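Side-chain contacts in EH1AB1 (Metagenome, PDB 6I8F), which hydrolyses esters and has the alpha/beta hydrolase fold, probably working through the serine-histidine-aspartate triad usual in such enzymes: residues H139-P144 with L246-L251; D132-P137 with I145-A150; G103-G108 with E234-E239; V184-R189 with R277-R282. All coordinates share one frame; numbering follows the deposited sequence.

Interaction 1 (H139-P144 with L246-L251); sequences HPFPAP and LRLSPL
The Phe141 ring is sandwiched, with Leu248 over one face and, on the other, the pyrrolidine of its own neighbour Pro142, whose CB stands 3.9 Å above the ring plane over its centre. At the ring's edge, and in its plane, lies Arg247 CB, 3.5 Å from Phe141 CE2. The guanidinium of Arg247 is used in a different way: Phe141 CZ sits 3.3 Å above one of its faces, toward the rim. Because the two planes are 70° apart, an edge of the phenyl ring meets the flat of the guanidinium, and the two are far from a parallel stack. Pro142 runs alongside the arginine, with CB 3.6 Å from Arg247 NH1. On the leucine side the methyl Leu248 CD2 makes an off-centre CH-pi contact, 4.2 Å from the Phe141 centroid. Two torsions place these groups. Phe141 CG is anti to the backbone N (chi1 177°), which carries the ring out to the 246-251 loop, while a bend at chi3 of Arg247 (-60°) folds its end back against CZ. The charge itself is met elsewhere, by Asp245 in a salt bridge through NH2. The peptide between Phe141 and Pro142 is cis, a geometry in which an aromatic ring commonly stacks on the following proline, and Pro142 in turn takes the N-cap position of helix 143-157. The contact thus joins a cis-proline turn of the type VI class, closed by the Ala143 N to Pro140 O bond, to the loop between helix 230-236 and strand 262-267 of the alpha/beta hydrolase fold.

Interaction 2 (D132-P137 with I145-A150); sequences DYRLAP and IDDGIA. With GOL (glycerol), chain J.
Arg134 lies against Asp147 along almost its whole length, a clear case of one carboxylate serving both the main chain and the side chain of its partner. At the root, the backbone N of Arg134 donates to Asp147 OD1 at 2.9 Å, nearly straight at 164° and to the anti lone pair of that oxygen. CB and CG follow, each 3.2 Å from the same OD1, and CD passes it somewhat farther off. With chi3 at -65° the chain then bends, and this turn brings NE back to OD1 at 3.0 Å on its syn side. Next along, NH2 reaches Asp147 OD2, also at 3.0 Å, from above the carboxylate plane. The grip is therefore side-on, NE and NH2 each taking one oxygen, with both oxygens near the guanidinium plane although the two flat groups are inclined by 37°. NH2 also donates to glycerol O3 at 2.9 Å; the approach of NH1 to the glycerol is so short that its detail is doubtful. Nearer the backbone, Tyr133 CB packs on Asp147 CB at 3.7 Å, while the tyrosine ring leads away to stack on His101. An alanine in place of Arg134 would leave OD1 its backbone donor but is likely to strand OD2 of the buried Asp147 and leave its negative charge without a mate. The pairing clasps the connection after strand 127-132 to the first turns of helix 143-157, closing a beta-alpha unit of the alpha/beta hydrolase fold.

Interaction 3 (G103-G108 with E234-E239); sequences GGFVIG and EAYVPE
Phe105 and Tyr236 form an offset stack that ties the glycine-rich loop after strand 94-100 to the end of helix 230-236. The loop's sequence fits the HGGG motif that commonly shapes the oxyanion hole in hormone-sensitive-lipase-like alpha/beta hydrolases. The packing is tight here: ring centroids are 4.3 Å apart, the planes only 11° from parallel, and Phe105 CD2 comes within 3.4 Å of Tyr236 CE2. Even the methylene takes part, Phe105 CB lying over the tyrosine face, 3.9 Å from its centroid. Tyr236 CG stands anti to the backbone N (chi1 178°), which sends the ring off the helix and across the phenylalanine; Pro144 and Ile145 of helix 143-157 pack on both residues. Looser is the neighbouring pair, a single methyl contact of Val106 CG2 with Ala235 CB at 4.0 Å. Beyond Val237, where helical backbone angles end, the chain runs outward to the exposed Pro238 and Glu239. On the loop side the turn is held by Gly103 O, which accepts from the N atoms of both Val106 and Ile107. At the far end of the tyrosine, Tyr236 OH sits 3.6 Å above the plane of the Phe105 ring, over its centre.

Interaction 4 (V184-R189 with R277-R282); sequences VCQACR and RAYADR
Gln186 and Tyr279 meet through one hydrogen bond spanning two helices of the alpha/beta hydrolase fold: helix 176-190, which follows the probable nucleophile elbow, and helix 273-285, which follows strand 262-267. Gln186 NE2 donates to Tyr279 OH at 3.0 Å, with an angle of 148° at the hydrogen. The two side chains reach for each other from opposite directions, a span made necessary by the 12.5 Å between their CA atoms. Amide and ring are almost coplanar, 4° apart, although the hydroxyl oxygen itself is somewhat tilted from the amide plane. Beyond CG the glutamine is extended, and Tyr279 CG is anti to the backbone N (chi1 -157°), carrying the phenol across the gap. The next shell fixes both ends. Gln186 NE2 also donates to Pro250 O, so one amide group joins both helices to the 246-251 loop, while Phe256 meets the tyrosine ring edge-to-face. Were Gln186 a leucine, the buried Tyr279 OH would probably lose this donor and Pro250 O its side-chain partner. Strand 198-202 is touched by both Cys185 and Tyr279. Farther out, helix 273-285 faces the second subunit, where Arg277 forms salt bridges with Asp281 and Glu285 of that chain. At the centre of the contact, Gln186 NE2 stays in the plane of the phenol, beside its edge and 4.0 Å from Tyr279 CE1.

Overall arrangement
Interactions 1, 2 and 3 cluster on one side of the chain's centre, their own centres 9 to 11 Å apart, and share backbone links: Phe141 N lies 2.8 Å from Tyr236 O, and Ala136 N 2.8 Å from Phe105 O, both probable hydrogen bonds. Interactions 1 and 2 also share helix 143-157. Interaction 4 stands farther off, about 21 Å from interaction 3 between centres, yet meets interaction 1 where Gln186 NE2 comes within 2.9 Å of Pro250 O, and interaction 2 where Ile149 packs on Ala187. Phe105 lies near, without touching, the probable triad of Ser175, His300 and Asp270, and Tyr133 of interaction 2 lies near the probable nucleophile elbow, so both border the likely active site.

Interaction 1 (H139-P144 with L246-L251)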
loop_
_atom_site.group_PDB
_atom_site.type_symbol
_atom_site.label_atom_id
_atom_site.label_comp_id
_atom_site.label_asym_id
_atom_site.label_seq_id
_atom_site.Cartn_x
_atom_site.Cartn_y
_atom_site.Cartn_z
ATOM N N HIS A 139 23.002 18.995 -19.479
ATOM C CA HIS A 139 23.757 18.024 -18.704
ATOM C C HIS A 139 23.119 16.655 -18.920
ATOM O O HIS A 139 22.255 16.228 -18.139
ATOM C CB HIS A 139 23.784 18.445 -17.226
ATOM C CG HIS A 139 24.137 19.879 -17.027
ATOM N ND1 HIS A 139 25.412 20.359 -17.252
ATOM C CD2 HIS A 139 23.381 20.941 -16.664
ATOM C CE1 HIS A 139 25.435 21.654 -17.014
ATOM N NE2 HIS A 139 24.200 22.038 -16.649
ATOM N N PRO A 140 23.464 15.974 -20.036
ATOM C CA PRO A 140 22.787 14.739 -20.423
ATOM C C PRO A 140 23.216 13.559 -19.543
ATOM O O PRO A 140 24.122 13.696 -18.737
ATOM C CB PRO A 140 23.207 14.520 -21.892
ATOM C CG PRO A 140 24.504 15.286 -22.051
ATOM C CD PRO A 140 24.489 16.382 -21.008
ATOM N N PHE A 141 22.561 12.412 -19.749
ATOM C CA PHE A 141 22.937 11.142 -19.099
ATOM C C PHE A 141 24.455 10.994 -19.170
ATOM O O PHE A 141 25.015 11.150 -20.252
ATOM C CB PHE A 141 22.236 9.965 -19.786
ATOM C CG PHE A 141 22.620 8.612 -19.244
ATOM C CD1 PHE A 141 23.679 7.895 -19.794
ATOM C CD2 PHE A 141 21.927 8.049 -18.184
ATOM C CE1 PHE A 141 24.041 6.654 -19.290
ATOM C CE2 PHE A 141 22.295 6.812 -17.672
ATOM C CZ PHE A 141 23.345 6.112 -18.231
ATOM N N PRO A 142 25.121 10.683 -18.045
ATOM C CA PRO A 142 24.512 10.238 -16.799
ATOM C C PRO A 142 24.422 11.324 -15.718
ATOM O O PRO A 142 24.216 10.992 -14.559
ATOM C CB PRO A 142 25.472 9.140 -16.323
ATOM C CG PRO A 142 26.820 9.675 -16.722
ATOM C CD PRO A 142 26.558 10.359 -18.049
ATOM N N ALA A 143 24.577 12.594 -16.109
ATOM C CA ALA A 143 24.718 13.726 -15.159
ATOM C C ALA A 143 23.563 13.763 -14.156
ATOM O O ALA A 143 23.781 13.926 -12.959
ATOM C CB ALA A 143 24.816 15.032 -15.914
ATOM N N PRO A 144 22.287 13.674 -14.575
ATOM C CA PRO A 144 21.191 13.783 -13.606
ATOM C C PRO A 144 21.201 12.668 -12.540
ATOM O O PRO A 144 20.996 12.931 -11.353
ATOM C CB PRO A 144 19.941 13.767 -14.498
ATOM C CG PRO A 144 20.458 14.229 -15.854
ATOM C CD PRO A 144 21.817 13.577 -15.962
ATOM N N LEU A 246 21.884 -0.231 -16.562
ATOM C CA LEU A 246 20.942 -0.306 -15.426
ATOM C C LEU A 246 20.570 1.097 -14.910
ATOM O O LEU A 246 19.607 1.228 -14.173
ATOM C CB LEU A 246 21.549 -1.153 -14.303
ATOM C CG LEU A 246 21.802 -2.620 -14.642
ATOM C CD1 LEU A 246 22.430 -3.330 -13.462
ATOM C CD2 LEU A 246 20.527 -3.318 -15.075
ATOM N N ARG A 247 21.335 2.135 -15.267
ATOM C CA ARG A 247 20.947 3.510 -14.924
ATOM C C ARG A 247 19.799 3.984 -15.819
ATOM O O ARG A 247 19.113 4.930 -15.462
ATOM C CB ARG A 247 22.124 4.479 -15.021
ATOM C CG ARG A 247 23.202 4.244 -13.970
ATOM C CD ARG A 247 24.502 4.930 -14.336
ATOM N NE ARG A 247 25.032 4.442 -15.608
ATOM C CZ ARG A 247 26.127 4.913 -16.204
ATOM N NH1 ARG A 247 26.825 5.874 -15.631
ATOM N NH2 ARG A 247 26.504 4.434 -17.383
ATOM N N LEU A 248 19.600 3.338 -16.974
ATOM C CA LEU A 248 18.451 3.625 -17.845
ATOM C C LEU A 248 17.340 2.583 -17.675
ATOM O O LEU A 248 16.201 2.831 -18.050
ATOM C CB LEU A 248 18.908 3.613 -19.308
ATOM C CG LEU A 248 19.822 4.744 -19.769
ATOM C CD1 LEU A 248 20.320 4.460 -21.180
ATOM C CD2 LEU A 248 19.107 6.082 -19.732
ATOM N N SER A 249 17.715 1.376 -17.240
ATOM C CA SER A 249 16.852 0.204 -17.293
ATOM C C SER A 249 17.008 -0.611 -16.015
ATOM O O SER A 249 17.445 -1.763 -16.058
ATOM C CB SER A 249 17.158 -0.610 -18.529
ATOM O OG SER A 249 16.791 0.109 -19.697
ATOM N N PRO A 250 16.672 -0.041 -14.832
ATOM C CA PRO A 250 16.883 -0.745 -13.568
ATOM C C PRO A 250 16.079 -2.050 -13.440
ATOM O O PRO A 250 16.472 -2.931 -12.660
ATOM C CB PRO A 250 16.481 0.289 -12.499
ATOM C CG PRO A 250 15.571 1.271 -13.227
ATOM C CD PRO A 250 16.105 1.308 -14.646
ATOM N N LEU A 251 14.991 -2.188 -14.207
ATOM C CA LEU A 251 14.217 -3.428 -14.253
ATOM C C LEU A 251 15.098 -4.631 -14.638
ATOM O O LEU A 251 14.771 -5.767 -14.271
ATOM C CB LEU A 251 13.056 -3.287 -15.240
ATOM C CG LEU A 251 12.107 -4.485 -15.333
ATOM C CD1 LEU A 251 11.476 -4.798 -13.982
ATOM C CD2 LEU A 251 11.034 -4.243 -16.374
#

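Interaction 2 (D132-P137 with I145-A150)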
loop_
_atom_site.group_PDB
_atom_site.type_symbol
_atom_site.label_atom_id
_atom_site.label_comp_id
_atom_site.label_asym_id
_atom_site.label_seq_id
_atom_site.Cartn_x
_atom_site.Cartn_y
_atom_site.Cartn_z
ATOM N N ASP A 132 17.294 19.515 -6.599
ATOM C CA ASP A 132 17.415 20.219 -7.860
ATOM C C ASP A 132 18.652 19.675 -8.591
ATOM O O ASP A 132 19.744 20.206 -8.471
ATOM C CB ASP A 132 17.494 21.726 -7.611
ATOM C CG ASP A 132 17.029 22.586 -8.770
ATOM O OD1 ASP A 132 16.623 22.026 -9.821
ATOM O OD2 ASP A 132 17.067 23.819 -8.609
ATOM N N TYR A 133 18.464 18.562 -9.299
ATOM C CA TYR A 133 19.533 17.902 -10.025
ATOM C C TYR A 133 19.677 18.538 -11.420
ATOM O O TYR A 133 18.705 19.083 -11.978
ATOM C CB TYR A 133 19.243 16.405 -10.090
ATOM C CG TYR A 133 17.915 16.034 -10.701
ATOM C CD1 TYR A 133 16.800 15.791 -9.911
ATOM C CD2 TYR A 133 17.781 15.897 -12.068
ATOM C CE1 TYR A 133 15.585 15.434 -10.464
ATOM C CE2 TYR A 133 16.573 15.543 -12.639
ATOM C CZ TYR A 133 15.471 15.305 -11.837
ATOM O OH TYR A 133 14.281 14.956 -12.409
ATOM N N ARG A 134 20.892 18.472 -11.976
ATOM C CA ARG A 134 21.174 18.959 -13.344
ATOM C C ARG A 134 20.278 18.247 -14.353
ATOM O O ARG A 134 20.015 17.056 -14.198
ATOM C CB ARG A 134 22.625 18.696 -13.754
ATOM C CG ARG A 134 23.609 19.645 -13.096
ATOM C CD ARG A 134 25.045 19.303 -13.422
ATOM N NE ARG A 134 25.416 18.017 -12.865
ATOM C CZ ARG A 134 26.380 17.247 -13.341
ATOM N NH1 ARG A 134 27.075 17.637 -14.402
ATOM N NH2 ARG A 134 26.638 16.091 -12.755
ATOM N N LEU A 135 19.863 18.994 -15.384
ATOM C CA LEU A 135 18.937 18.529 -16.411
ATOM C C LEU A 135 19.611 18.535 -17.793
ATOM O O LEU A 135 20.546 19.312 -18.060
ATOM C CB LEU A 135 17.705 19.438 -16.391
ATOM C CG LEU A 135 16.919 19.498 -15.077
ATOM C CD1 LEU A 135 15.925 20.650 -15.091
ATOM C CD2 LEU A 135 16.198 18.190 -14.815
ATOM N N ALA A 136 19.117 17.646 -18.661
ATOM C CA ALA A 136 19.395 17.623 -20.106
ATOM C C ALA A 136 18.493 18.647 -20.795
ATOM O O ALA A 136 17.426 18.953 -20.271
ATOM C CB ALA A 136 19.138 16.233 -20.641
ATOM N N PRO A 137 18.894 19.162 -21.972
ATOM C CA PRO A 137 20.046 18.710 -22.743
ATOM C C PRO A 137 21.413 19.214 -22.257
ATOM O O PRO A 137 22.430 18.678 -22.672
ATOM C CB PRO A 137 19.792 19.228 -24.173
ATOM C CG PRO A 137 18.877 20.406 -23.982
ATOM C CD PRO A 137 18.037 20.043 -22.773
ATOM N N ILE A 145 21.467 11.438 -12.978
ATOM C CA ILE A 145 21.586 10.267 -12.111
ATOM C C ILE A 145 22.760 10.475 -11.149
ATOM O O ILE A 145 22.644 10.155 -9.971
ATOM C CB ILE A 145 21.735 8.979 -12.956
ATOM C CG1 ILE A 145 20.456 8.650 -13.729
ATOM C CG2 ILE A 145 22.213 7.788 -12.120
ATOM C CD1 ILE A 145 19.224 8.504 -12.887
ATOM N N ASP A 146 23.883 10.981 -11.675
ATOM C CA ASP A 146 25.071 11.267 -10.874
ATOM C C ASP A 146 24.707 12.208 -9.719
ATOM O O ASP A 146 25.108 11.964 -8.584
ATOM C CB ASP A 146 26.211 11.857 -11.710
ATOM C CG ASP A 146 26.938 10.843 -12.589
ATOM O OD1 ASP A 146 26.728 9.633 -12.412
ATOM O OD2 ASP A 146 27.706 11.274 -13.446
ATOM N N ASP A 147 23.954 13.272 -10.019
ATOM C CA ASP A 147 23.519 14.242 -9.008
ATOM C C ASP A 147 22.589 13.572 -7.995
ATOM O O ASP A 147 22.693 13.828 -6.806
ATOM C CB ASP A 147 22.827 15.449 -9.648
ATOM C CG ASP A 147 23.789 16.412 -10.318
ATOM O OD1 ASP A 147 23.313 17.408 -10.884
ATOM O OD2 ASP A 147 25.013 16.151 -10.278
ATOM N N GLY A 148 21.670 12.731 -8.479
ATOM C CA GLY A 148 20.710 12.047 -7.600
ATOM C C GLY A 148 21.429 11.191 -6.568
ATOM O O GLY A 148 21.144 11.234 -5.370
ATOM N N ILE A 149 22.388 10.410 -7.062
ATOM C CA ILE A 149 23.224 9.578 -6.227
ATOM C C ILE A 149 24.028 10.461 -5.261
ATOM O O ILE A 149 24.047 10.169 -4.070
ATOM C CB ILE A 149 24.111 8.657 -7.083
ATOM C CG1 ILE A 149 23.258 7.651 -7.864
ATOM C CG2 ILE A 149 25.153 7.958 -6.218
ATOM C CD1 ILE A 149 23.998 6.939 -8.978
ATOM N N ALA A 150 24.666 11.534 -5.755
ATOM C CA ALA A 150 25.516 12.373 -4.881
ATOM C C ALA A 150 24.665 13.017 -3.772
ATOM O O ALA A 150 25.114 13.136 -2.638
ATOM C CB ALA A 150 26.273 13.418 -5.671
HETATM C C1 GOL J . 29.659 15.742 -15.417
HETATM O O1 GOL J . 28.361 16.124 -15.892
HETATM C C2 GOL J . 29.763 14.224 -15.358
HETATM O O2 GOL J . 29.878 13.668 -16.676
HETATM C C3 GOL J . 28.513 13.639 -14.719
HETATM O O3 GOL J . 28.447 13.890 -13.317
#

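Interaction 3 (G103-G108 with E234-E239)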
loop_
_atom_site.group_PDB
_atom_site.type_symbol
_atom_site.label_atom_id
_atom_site.label_comp_id
_atom_site.label_asym_id
_atom_site.label_seq_id
_atom_site.Cartn_x
_atom_site.Cartn_y
_atom_site.Cartn_z
ATOM N N GLY A 103 9.956 14.911 -14.862
ATOM C CA GLY A 103 10.124 15.812 -16.003
ATOM C C GLY A 103 11.073 15.269 -17.066
ATOM O O GLY A 103 11.715 16.043 -17.793
ATOM N N GLY A 104 11.209 13.945 -17.141
ATOM C CA GLY A 104 11.951 13.294 -18.210
ATOM C C GLY A 104 13.443 13.616 -18.211
ATOM O O GLY A 104 14.100 13.414 -19.243
ATOM N N PHE A 105 13.969 14.085 -17.067
ATOM C CA PHE A 105 15.354 14.530 -16.896
ATOM C C PHE A 105 15.647 15.805 -17.723
ATOM O O PHE A 105 16.816 16.164 -17.935
ATOM C CB PHE A 105 16.330 13.396 -17.238
ATOM C CG PHE A 105 16.175 12.110 -16.450
ATOM C CD1 PHE A 105 16.599 12.024 -15.137
ATOM C CD2 PHE A 105 15.657 10.967 -17.044
ATOM C CE1 PHE A 105 16.475 10.837 -14.425
ATOM C CE2 PHE A 105 15.510 9.788 -16.321
ATOM C CZ PHE A 105 15.938 9.719 -15.014
ATOM N N VAL A 106 14.599 16.517 -18.151
ATOM C CA VAL A 106 14.747 17.710 -19.018
ATOM C C VAL A 106 14.029 18.923 -18.408
ATOM O O VAL A 106 14.501 20.046 -18.574
ATOM C CB VAL A 106 14.251 17.441 -20.454
ATOM C CG1 VAL A 106 14.271 18.698 -21.318
ATOM C CG2 VAL A 106 15.052 16.334 -21.121
ATOM N N ILE A 107 12.890 18.700 -17.738
ATOM C CA ILE A 107 12.102 19.777 -17.122
ATOM C C ILE A 107 11.778 19.395 -15.670
ATOM O O ILE A 107 12.231 18.365 -15.171
ATOM C CB ILE A 107 10.830 20.048 -17.945
ATOM C CG1 ILE A 107 9.830 18.889 -17.852
ATOM C CG2 ILE A 107 11.188 20.382 -19.389
ATOM C CD1 ILE A 107 8.594 19.084 -18.677
ATOM N N GLY A 108 10.972 20.231 -15.012
ATOM C CA GLY A 108 10.696 20.096 -13.588
ATOM C C GLY A 108 11.821 20.675 -12.751
ATOM O O GLY A 108 12.981 20.741 -13.177
ATOM N N GLU A 234 16.184 12.434 -26.814
ATOM C CA GLU A 234 17.358 12.809 -27.599
ATOM C C GLU A 234 18.174 13.880 -26.874
ATOM O O GLU A 234 19.361 14.054 -27.146
ATOM C CB GLU A 234 16.929 13.272 -28.993
ATOM C CG GLU A 234 16.334 12.130 -29.807
ATOM C CD GLU A 234 16.097 12.391 -31.281
ATOM O OE1 GLU A 234 16.029 13.570 -31.680
ATOM O OE2 GLU A 234 15.981 11.401 -32.021
ATOM N N ALA A 235 17.529 14.601 -25.952
ATOM C CA ALA A 235 18.217 15.567 -25.135
ATOM C C ALA A 235 19.080 14.834 -24.102
ATOM O O ALA A 235 20.196 15.260 -23.773
ATOM C CB ALA A 235 17.202 16.485 -24.493
ATOM N N TYR A 236 18.561 13.703 -23.610
ATOM C CA TYR A 236 19.078 13.023 -22.408
ATOM C C TYR A 236 20.140 11.966 -22.756
ATOM O O TYR A 236 21.165 11.864 -22.092
ATOM C CB TYR A 236 17.895 12.403 -21.661
ATOM C CG TYR A 236 18.240 11.618 -20.420
ATOM C CD1 TYR A 236 19.023 12.165 -19.415
ATOM C CD2 TYR A 236 17.757 10.328 -20.245
ATOM C CE1 TYR A 236 19.325 11.452 -18.268
ATOM C CE2 TYR A 236 18.048 9.601 -19.100
ATOM C CZ TYR A 236 18.827 10.167 -18.106
ATOM O OH TYR A 236 19.107 9.456 -16.978
ATOM N N VAL A 237 19.867 11.153 -23.782
ATOM C CA VAL A 237 20.622 9.929 -24.003
ATOM C C VAL A 237 21.581 10.115 -25.174
ATOM O O VAL A 237 21.143 10.354 -26.298
ATOM C CB VAL A 237 19.693 8.726 -24.239
ATOM C CG1 VAL A 237 20.492 7.433 -24.352
ATOM C CG2 VAL A 237 18.650 8.613 -23.140
ATOM N N PRO A 238 22.909 9.998 -24.949
ATOM C CA PRO A 238 23.869 9.952 -26.049
ATOM C C PRO A 238 23.604 8.767 -26.986
ATOM O O PRO A 238 23.338 7.647 -26.527
ATOM C CB PRO A 238 25.236 9.791 -25.366
ATOM C CG PRO A 238 25.007 10.302 -23.954
ATOM C CD PRO A 238 23.568 9.954 -23.640
ATOM N N GLU A 239 23.672 9.040 -28.292
ATOM C CA GLU A 239 23.728 7.994 -29.322
ATOM C C GLU A 239 24.757 6.925 -28.921
ATOM O O GLU A 239 25.835 7.245 -28.421
ATOM C CB GLU A 239 24.106 8.623 -30.662
ATOM C CG GLU A 239 24.344 7.613 -31.760
ATOM C CD GLU A 239 24.611 8.237 -33.119
ATOM O OE1 GLU A 239 24.845 9.458 -33.171
ATOM O OE2 GLU A 239 24.570 7.499 -34.117
#

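Interaction 4 (V184-R189 with R277-R282)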
loop_
_atom_site.group_PDB
_atom_site.type_symbol
_atom_site.label_atom_id
_atom_site.label_comp_id
_atom_site.label_asym_id
_atom_site.label_seq_id
_atom_site.Cartn_x
_atom_site.Cartn_y
_atom_site.Cartn_z
ATOM N N VAL A 184 19.263 4.953 -7.572
ATOM C CA VAL A 184 20.061 5.296 -6.386
ATOM C C VAL A 184 20.197 4.067 -5.478
ATOM O O VAL A 184 21.283 3.782 -4.980
ATOM C CB VAL A 184 19.494 6.501 -5.604
ATOM C CG1 VAL A 184 20.163 6.659 -4.244
ATOM C CG2 VAL A 184 19.614 7.791 -6.401
ATOM N N CYS A 185 19.089 3.355 -5.250
ATOM C CA CYS A 185 19.102 2.169 -4.371
ATOM C C CYS A 185 20.039 1.089 -4.924
ATOM O O CYS A 185 20.836 0.517 -4.164
ATOM C CB CYS A 185 17.711 1.583 -4.198
ATOM S SG CYS A 185 16.580 2.703 -3.330
ATOM N N GLN A 186 19.938 0.830 -6.231
ATOM C CA GLN A 186 20.763 -0.194 -6.902
ATOM C C GLN A 186 22.240 0.220 -6.888
ATOM O O GLN A 186 23.104 -0.629 -6.650
ATOM C CB GLN A 186 20.295 -0.452 -8.334
ATOM C CG GLN A 186 19.026 -1.271 -8.411
ATOM C CD GLN A 186 18.777 -1.740 -9.819
ATOM O OE1 GLN A 186 19.707 -1.840 -10.620
ATOM N NE2 GLN A 186 17.518 -2.017 -10.127
ATOM N N ALA A 187 22.501 1.519 -7.080
ATOM C CA ALA A 187 23.872 2.073 -7.105
ATOM C C ALA A 187 24.566 1.868 -5.757
ATOM O O ALA A 187 25.680 1.340 -5.700
ATOM C CB ALA A 187 23.844 3.527 -7.472
ATOM N N CYS A 188 23.890 2.254 -4.672
ATOM C CA CYS A 188 24.429 2.043 -3.327
ATOM C C CYS A 188 24.664 0.551 -3.063
ATOM O O CYS A 188 25.704 0.156 -2.526
ATOM C CB CYS A 188 23.511 2.608 -2.257
ATOM S SG CYS A 188 23.418 4.409 -2.355
ATOM N N ARG A 189 23.694 -0.279 -3.439
ATOM C CA ARG A 189 23.826 -1.689 -3.181
ATOM C C ARG A 189 25.033 -2.241 -3.958
ATOM O O ARG A 189 25.864 -2.940 -3.387
ATOM C CB ARG A 189 22.562 -2.458 -3.563
ATOM C CG ARG A 189 22.662 -3.925 -3.183
ATOM C CD ARG A 189 21.816 -4.833 -4.025
ATOM N NE ARG A 189 22.040 -4.746 -5.460
ATOM C CZ ARG A 189 21.213 -5.293 -6.329
ATOM N NH1 ARG A 189 20.187 -5.987 -5.869
ATOM N NH2 ARG A 189 21.384 -5.139 -7.627
ATOM N N ARG A 277 4.775 -2.027 -12.647
ATOM C CA ARG A 277 4.261 -3.208 -11.982
ATOM C C ARG A 277 5.320 -4.318 -12.012
ATOM O O ARG A 277 5.575 -4.980 -10.991
ATOM C CB ARG A 277 2.957 -3.679 -12.629
ATOM C CG ARG A 277 2.268 -4.767 -11.825
ATOM C CD ARG A 277 0.943 -5.163 -12.433
ATOM N NE ARG A 277 0.323 -6.190 -11.616
ATOM C CZ ARG A 277 -0.704 -6.932 -11.989
ATOM N NH1 ARG A 277 -1.279 -6.716 -13.166
ATOM N NH2 ARG A 277 -1.124 -7.904 -11.194
ATOM N N ALA A 278 5.953 -4.498 -13.176
ATOM C CA ALA A 278 7.038 -5.473 -13.333
ATOM C C ALA A 278 8.111 -5.264 -12.262
ATOM O O ALA A 278 8.619 -6.232 -11.701
ATOM C CB ALA A 278 7.627 -5.379 -14.722
ATOM N N TYR A 279 8.467 -4.001 -11.994
ATOM C CA TYR A 279 9.498 -3.667 -10.988
ATOM C C TYR A 279 9.059 -4.134 -9.586
ATOM O O TYR A 279 9.843 -4.754 -8.831
ATOM C CB TYR A 279 9.833 -2.174 -11.037
ATOM C CG TYR A 279 11.197 -1.863 -10.475
ATOM C CD1 TYR A 279 12.339 -2.033 -11.240
ATOM C CD2 TYR A 279 11.352 -1.453 -9.164
ATOM C CE1 TYR A 279 13.600 -1.768 -10.729
ATOM C CE2 TYR A 279 12.603 -1.195 -8.627
ATOM C CZ TYR A 279 13.733 -1.343 -9.417
ATOM O OH TYR A 279 14.970 -1.103 -8.894
ATOM N N ALA A 280 7.801 -3.867 -9.239
ATOM C CA ALA A 280 7.224 -4.319 -7.964
ATOM C C ALA A 280 7.236 -5.851 -7.891
ATOM O O ALA A 280 7.557 -6.426 -6.859
ATOM C CB ALA A 280 5.824 -3.772 -7.806
ATOM N N ASP A 281 6.879 -6.504 -9.003
ATOM C CA ASP A 281 6.892 -7.967 -9.100
ATOM C C ASP A 281 8.291 -8.523 -8.787
ATOM O O ASP A 281 8.405 -9.487 -8.034
ATOM C CB ASP A 281 6.421 -8.447 -10.477
ATOM C CG ASP A 281 4.930 -8.275 -10.706
ATOM O OD1 ASP A 281 4.192 -8.044 -9.711
ATOM O OD2 ASP A 281 4.523 -8.335 -11.878
ATOM N N ARG A 282 9.341 -7.915 -9.353
ATOM C CA ARG A 282 10.719 -8.371 -9.128
ATOM C C ARG A 282 11.103 -8.153 -7.662
ATOM O O ARG A 282 11.767 -9.029 -7.045
ATOM C CB ARG A 282 11.725 -7.664 -10.042
ATOM C CG ARG A 282 11.517 -7.885 -11.539
ATOM C CD ARG A 282 12.321 -8.982 -12.216
ATOM N NE ARG A 282 13.591 -9.339 -11.596
ATOM C CZ ARG A 282 14.802 -9.197 -12.141
ATOM N NH1 ARG A 282 14.986 -8.480 -13.239
ATOM N NH2 ARG A 282 15.843 -9.776 -11.569
#